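PDB 6E4O: RNA-binding protein, putative from Trypanosoma brucei, which probably binds mRNA as TbRGG2 of kinetoplastid RNA editing, whose RNA recognition motif domain, the part in this chain, binds and remodels RNA. Local coordinates for residues S9-S12 and D13-W17; A52-I55 and T56-A60. All coordinates share one frame; numbering follows the deposited sequence.

Interaction 1. Residues S9-S12 and D13-W17; sequences SGLS and DETTW
Ser12 and Thr15 face each other across a tight turn, their hydroxyl oxygens OG and OG1 lying 2.9 Å apart. The backbone closes the same four residues as a type I beta turn: Thr15 N donates to Ser12 O over 3.1 Å in a nearly straight bond (167°), although the N-H comes from well above the carbonyl plane. The Ser12 hydroxyl also takes the amide hydrogen of Glu14, with N to OG at 3.2 Å and a bent angle of 139°. This side-chain bond makes an ST turn inside the beta turn that Ser12 O closes. The exposed Glu14 brings its carboxylate up, its chain bent at chi2 so that OE2 lies 3.3 Å from Ser12 OG.

A water ties the two sides together again, accepting from Ser12 N at 3.0 Å and donating to Thr15 OG1 at 2.7 Å. Thr15 OG1 is further hydrogen-bonded to the carboxylate oxygen OE1 of Glu64, so the threonine hydroxyl gathers several polar partners although the residue is buried. The two branches of Thr15 divide the work: with chi1 at -63°, OG1 sits beside the backbone N while CG2 is anti to it, and that methyl meets Leu11 CD2 at 4.0 Å. The two side chains cross at about a right angle. Leu11 in turn packs on Ala41 and Leu68 of the sheet, and Ser12 rests on Ala66. The turn lies in the loop from strand 5-9 to helix 17-24, the first strand-to-helix connection of the RNA recognition motif fold.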
loop_
_atom_site.group_PDB
_atom_site.type_symbol
_atom_site.label_atom_id
_atom_site.label_comp_id
_atom_site.label_asym_id
_atom_site.label_seq_id
_atom_site.Cartn_x
_atom_site.Cartn_y
_atom_site.Cartn_z
ATOM N N SER A 9 -2.818 5.624 3.234
ATOM C CA SER A 9 -3.226 7.021 3.121
ATOM C C SER A 9 -2.022 7.848 2.676
ATOM O O SER A 9 -0.893 7.370 2.722
ATOM C CB SER A 9 -3.760 7.550 4.447
ATOM O OG SER A 9 -4.814 6.723 4.923
ATOM N N GLY A 10 -2.276 9.075 2.231
ATOM C CA GLY A 10 -1.213 9.992 1.842
ATOM C C GLY A 10 -0.791 9.944 0.386
ATOM O O GLY A 10 0.175 10.604 0.005
ATOM N N LEU A 11 -1.508 9.189 -0.444
ATOM C CA LEU A 11 -1.142 9.100 -1.857
ATOM C C LEU A 11 -1.172 10.469 -2.533
ATOM O O LEU A 11 -2.000 11.317 -2.209
ATOM C CB LEU A 11 -2.093 8.167 -2.610
ATOM C CG LEU A 11 -2.159 6.692 -2.226
ATOM C CD1 LEU A 11 -3.369 6.073 -2.893
ATOM C CD2 LEU A 11 -0.885 5.964 -2.629
ATOM N N SER A 12 -0.288 10.675 -3.500
ATOM C CA SER A 12 -0.360 11.878 -4.323
ATOM C C SER A 12 -1.611 11.843 -5.201
ATOM O O SER A 12 -2.153 10.772 -5.492
ATOM C CB SER A 12 0.904 12.050 -5.173
ATOM O OG SER A 12 0.752 11.450 -6.445
ATOM N N ASP A 13 -2.076 13.021 -5.599
ATOM C CA ASP A 13 -3.242 13.147 -6.465
ATOM C C ASP A 13 -3.109 12.324 -7.738
ATOM O O ASP A 13 -4.107 11.897 -8.317
ATOM C CB ASP A 13 -3.464 14.611 -6.864
ATOM C CG ASP A 13 -3.920 15.469 -5.708
ATOM O OD1 ASP A 13 -4.347 14.910 -4.686
ATOM O OD2 ASP A 13 -3.859 16.710 -5.824
ATOM N N GLU A 14 -1.875 12.133 -8.185
ATOM C CA GLU A 14 -1.618 11.508 -9.473
ATOM C C GLU A 14 -1.420 10.004 -9.370
ATOM O O GLU A 14 -1.298 9.322 -10.385
ATOM C CB GLU A 14 -0.377 12.128 -10.122
ATOM C CG GLU A 14 -0.535 13.592 -10.527
ATOM C CD GLU A 14 -0.430 14.541 -9.347
ATOM O OE1 GLU A 14 -0.952 15.673 -9.448
ATOM O OE2 GLU A 14 0.182 14.160 -8.322
ATOM N N THR A 15 -1.368 9.475 -8.153
ATOM C CA THR A 15 -1.001 8.071 -8.004
ATOM C C THR A 15 -2.185 7.149 -8.232
ATOM O O THR A 15 -3.237 7.321 -7.626
ATOM C CB THR A 15 -0.344 7.790 -6.643
ATOM O OG1 THR A 15 0.873 8.543 -6.561
ATOM C CG2 THR A 15 -0.032 6.301 -6.501
ATOM N N THR A 16 -2.011 6.184 -9.130
ATOM C CA THR A 16 -3.071 5.227 -9.431
ATOM C C THR A 16 -2.708 3.837 -8.901
ATOM O O THR A 16 -1.601 3.626 -8.397
ATOM C CB THR A 16 -3.368 5.166 -10.945
ATOM O OG1 THR A 16 -2.223 4.665 -11.633
ATOM C CG2 THR A 16 -3.708 6.551 -11.488
ATOM N N TRP A 17 -3.636 2.891 -9.024
ATOM C CA TRP A 17 -3.511 1.597 -8.354
ATOM C C TRP A 17 -2.255 0.820 -8.744
ATOM O O TRP A 17 -1.585 0.254 -7.880
ATOM C CB TRP A 17 -4.772 0.734 -8.566
ATOM C CG TRP A 17 -4.859 0.103 -9.906
ATOM C CD1 TRP A 17 -5.463 0.615 -11.016
ATOM C CD2 TRP A 17 -4.295 -1.156 -10.296
ATOM N NE1 TRP A 17 -5.313 -0.251 -12.076
ATOM C CE2 TRP A 17 -4.603 -1.346 -11.658
ATOM C CE3 TRP A 17 -3.565 -2.140 -9.627
ATOM C CZ2 TRP A 17 -4.207 -2.483 -12.360
ATOM C CZ3 TRP A 17 -3.171 -3.265 -10.326
ATOM C CH2 TRP A 17 -3.491 -3.426 -11.678
HETATM O O HOH W 1 1.716 8.541 -3.953
#

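Interaction 2. Residues A52-I55 and T56-A60; sequences ARAI and TELQA
Ala52 and Thr56 stand one turn apart in helix 48-57, the second helix of the RNA recognition motif fold, close to its C-terminal end. The carbonyl oxygen of Ala52 receives two hydrogens from the threonine: Thr56 N lies 2.9 Å from Ala52 O, and Thr56 OG1 lies 2.7 Å from that same oxygen. They approach from opposite faces of the carbonyl plane. A chi1 of -65° places OG1 beside the threonine's own nitrogen, which is how the hydroxyl can fold back on the helix and share the acceptor.

Arg53 repeats the backbone link, its O taking Glu57 N at 2.8 Å, and adds a charged one. The two side chains run side by side and point the same way, with Arg53 NH2 and Glu57 OE2 forming a salt bridge of 3.2 Å. Their flat groups are steeply inclined, the planes 67° apart, and the direct contact is a single one, NH2 to OE2.

Ala54 gives the last bond of the series, to Leu58 N, just where the chain leaves helical geometry. Its CB also meets Leu58 CD1 at 4.4 Å; both residues are buried and lean on Ala27, and Leu58 reaches Leu70 as well. Next comes Ile55, whose carbonyl oxygen lies beside Gln59 CB, while the Gln59 amide oxygen takes the backbone N-H of Leu70 and so joins the helix exit to strand 66-70. At the edge of the Arg53 guanidinium, in its plane, a water accepts from NH2 and donates weakly to Glu57 OE1, 2.7 Å away.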
loop_
_atom_site.group_PDB
_atom_site.type_symbol
_atom_site.label_atom_id
_atom_site.label_comp_id
_atom_site.label_asym_id
_atom_site.label_seq_id
_atom_site.Cartn_x
_atom_site.Cartn_y
_atom_site.Cartn_z
ATOM N N ALA A 52 2.690 -7.585 7.009
ATOM C CA ALA A 52 3.528 -7.199 8.144
ATOM C C ALA A 52 4.802 -6.498 7.684
ATOM O O ALA A 52 5.229 -5.499 8.278
ATOM C CB ALA A 52 3.877 -8.424 8.973
ATOM N N ARG A 53 5.408 -7.038 6.635
ATOM C CA ARG A 53 6.608 -6.456 6.046
ATOM C C ARG A 53 6.333 -5.059 5.484
ATOM O O ARG A 53 7.161 -4.147 5.625
ATOM C CB ARG A 53 7.146 -7.384 4.954
ATOM C CG ARG A 53 8.484 -6.952 4.358
ATOM C CD ARG A 53 9.048 -8.029 3.444
ATOM N NE ARG A 53 9.260 -9.295 4.143
ATOM C CZ ARG A 53 10.332 -9.573 4.880
ATOM N NH1 ARG A 53 10.435 -10.751 5.484
ATOM N NH2 ARG A 53 11.302 -8.677 5.013
ATOM N N ALA A 54 5.173 -4.875 4.855
ATOM C CA ALA A 54 4.836 -3.573 4.286
ATOM C C ALA A 54 4.711 -2.523 5.382
ATOM O O ALA A 54 5.315 -1.462 5.306
ATOM C CB ALA A 54 3.545 -3.644 3.436
ATOM N N ILE A 55 3.924 -2.817 6.409
ATOM C CA ILE A 55 3.762 -1.880 7.509
ATOM C C ILE A 55 5.090 -1.643 8.247
ATOM O O ILE A 55 5.420 -0.516 8.623
ATOM C CB ILE A 55 2.681 -2.385 8.482
ATOM C CG1 ILE A 55 1.314 -2.336 7.783
ATOM C CG2 ILE A 55 2.675 -1.565 9.767
ATOM C CD1 ILE A 55 0.241 -3.104 8.498
ATOM N N THR A 56 5.863 -2.706 8.428
ATOM C CA THR A 56 7.117 -2.617 9.165
ATOM C C THR A 56 8.154 -1.807 8.383
ATOM O O THR A 56 8.764 -0.879 8.907
ATOM C CB THR A 56 7.697 -4.010 9.467
ATOM O OG1 THR A 56 6.812 -4.708 10.353
ATOM C CG2 THR A 56 9.069 -3.885 10.142
ATOM N N GLU A 57 8.336 -2.154 7.117
ATOM C CA GLU A 57 9.474 -1.633 6.367
ATOM C C GLU A 57 9.143 -0.538 5.363
ATOM O O GLU A 57 10.043 0.127 4.862
ATOM C CB GLU A 57 10.217 -2.780 5.673
ATOM C CG GLU A 57 10.698 -3.850 6.644
ATOM C CD GLU A 57 11.766 -4.743 6.053
ATOM O OE1 GLU A 57 12.524 -4.270 5.172
ATOM O OE2 GLU A 57 11.854 -5.912 6.480
ATOM N N LEU A 58 7.863 -0.314 5.076
ATOM C CA LEU A 58 7.520 0.686 4.063
ATOM C C LEU A 58 6.719 1.846 4.646
ATOM O O LEU A 58 6.224 2.687 3.917
ATOM C CB LEU A 58 6.764 0.039 2.885
ATOM C CG LEU A 58 7.503 -1.041 2.072
ATOM C CD1 LEU A 58 6.581 -1.622 1.000
ATOM C CD2 LEU A 58 8.763 -0.466 1.401
ATOM N N GLN A 59 6.619 1.890 5.969
ATOM C CA GLN A 59 5.932 2.982 6.639
ATOM C C GLN A 59 6.604 4.303 6.296
ATOM O O GLN A 59 7.834 4.400 6.305
ATOM C CB GLN A 59 5.952 2.769 8.151
ATOM C CG GLN A 59 5.166 3.807 8.949
ATOM C CD GLN A 59 3.692 3.782 8.605
ATOM O OE1 GLN A 59 3.280 4.278 7.551
ATOM N NE2 GLN A 59 2.896 3.177 9.473
ATOM N N ALA A 60 5.794 5.309 5.988
ATOM C CA ALA A 60 6.295 6.647 5.697
ATOM C C ALA A 60 7.295 6.681 4.539
ATOM O O ALA A 60 8.161 7.556 4.479
ATOM C CB ALA A 60 6.897 7.270 6.950
HETATM O O HOH W 2 11.747 -6.037 3.305
#

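In the fold
Interactions 1 and 2 illustrate how one small alpha-beta domain builds two kinds of junction: a turn leading from a strand into a helix (9-17) and a helix's C-terminal end (52-60). Their centres lie about 17 Å apart, on opposite sides of the chain's centre, and they do not touch. Both are partly buried, and each sets leucine against the fold while leaving charged groups at the surface. Strand 66-70 is their shared neighbour, touched by Leu11 and Ser12 from one and by Leu58 and Ala60 from the other. Both use a hydroxyl and a water, within a turn and at a buried threonine in interaction 1, beside helical bonds and an exposed salt bridge in interaction 2.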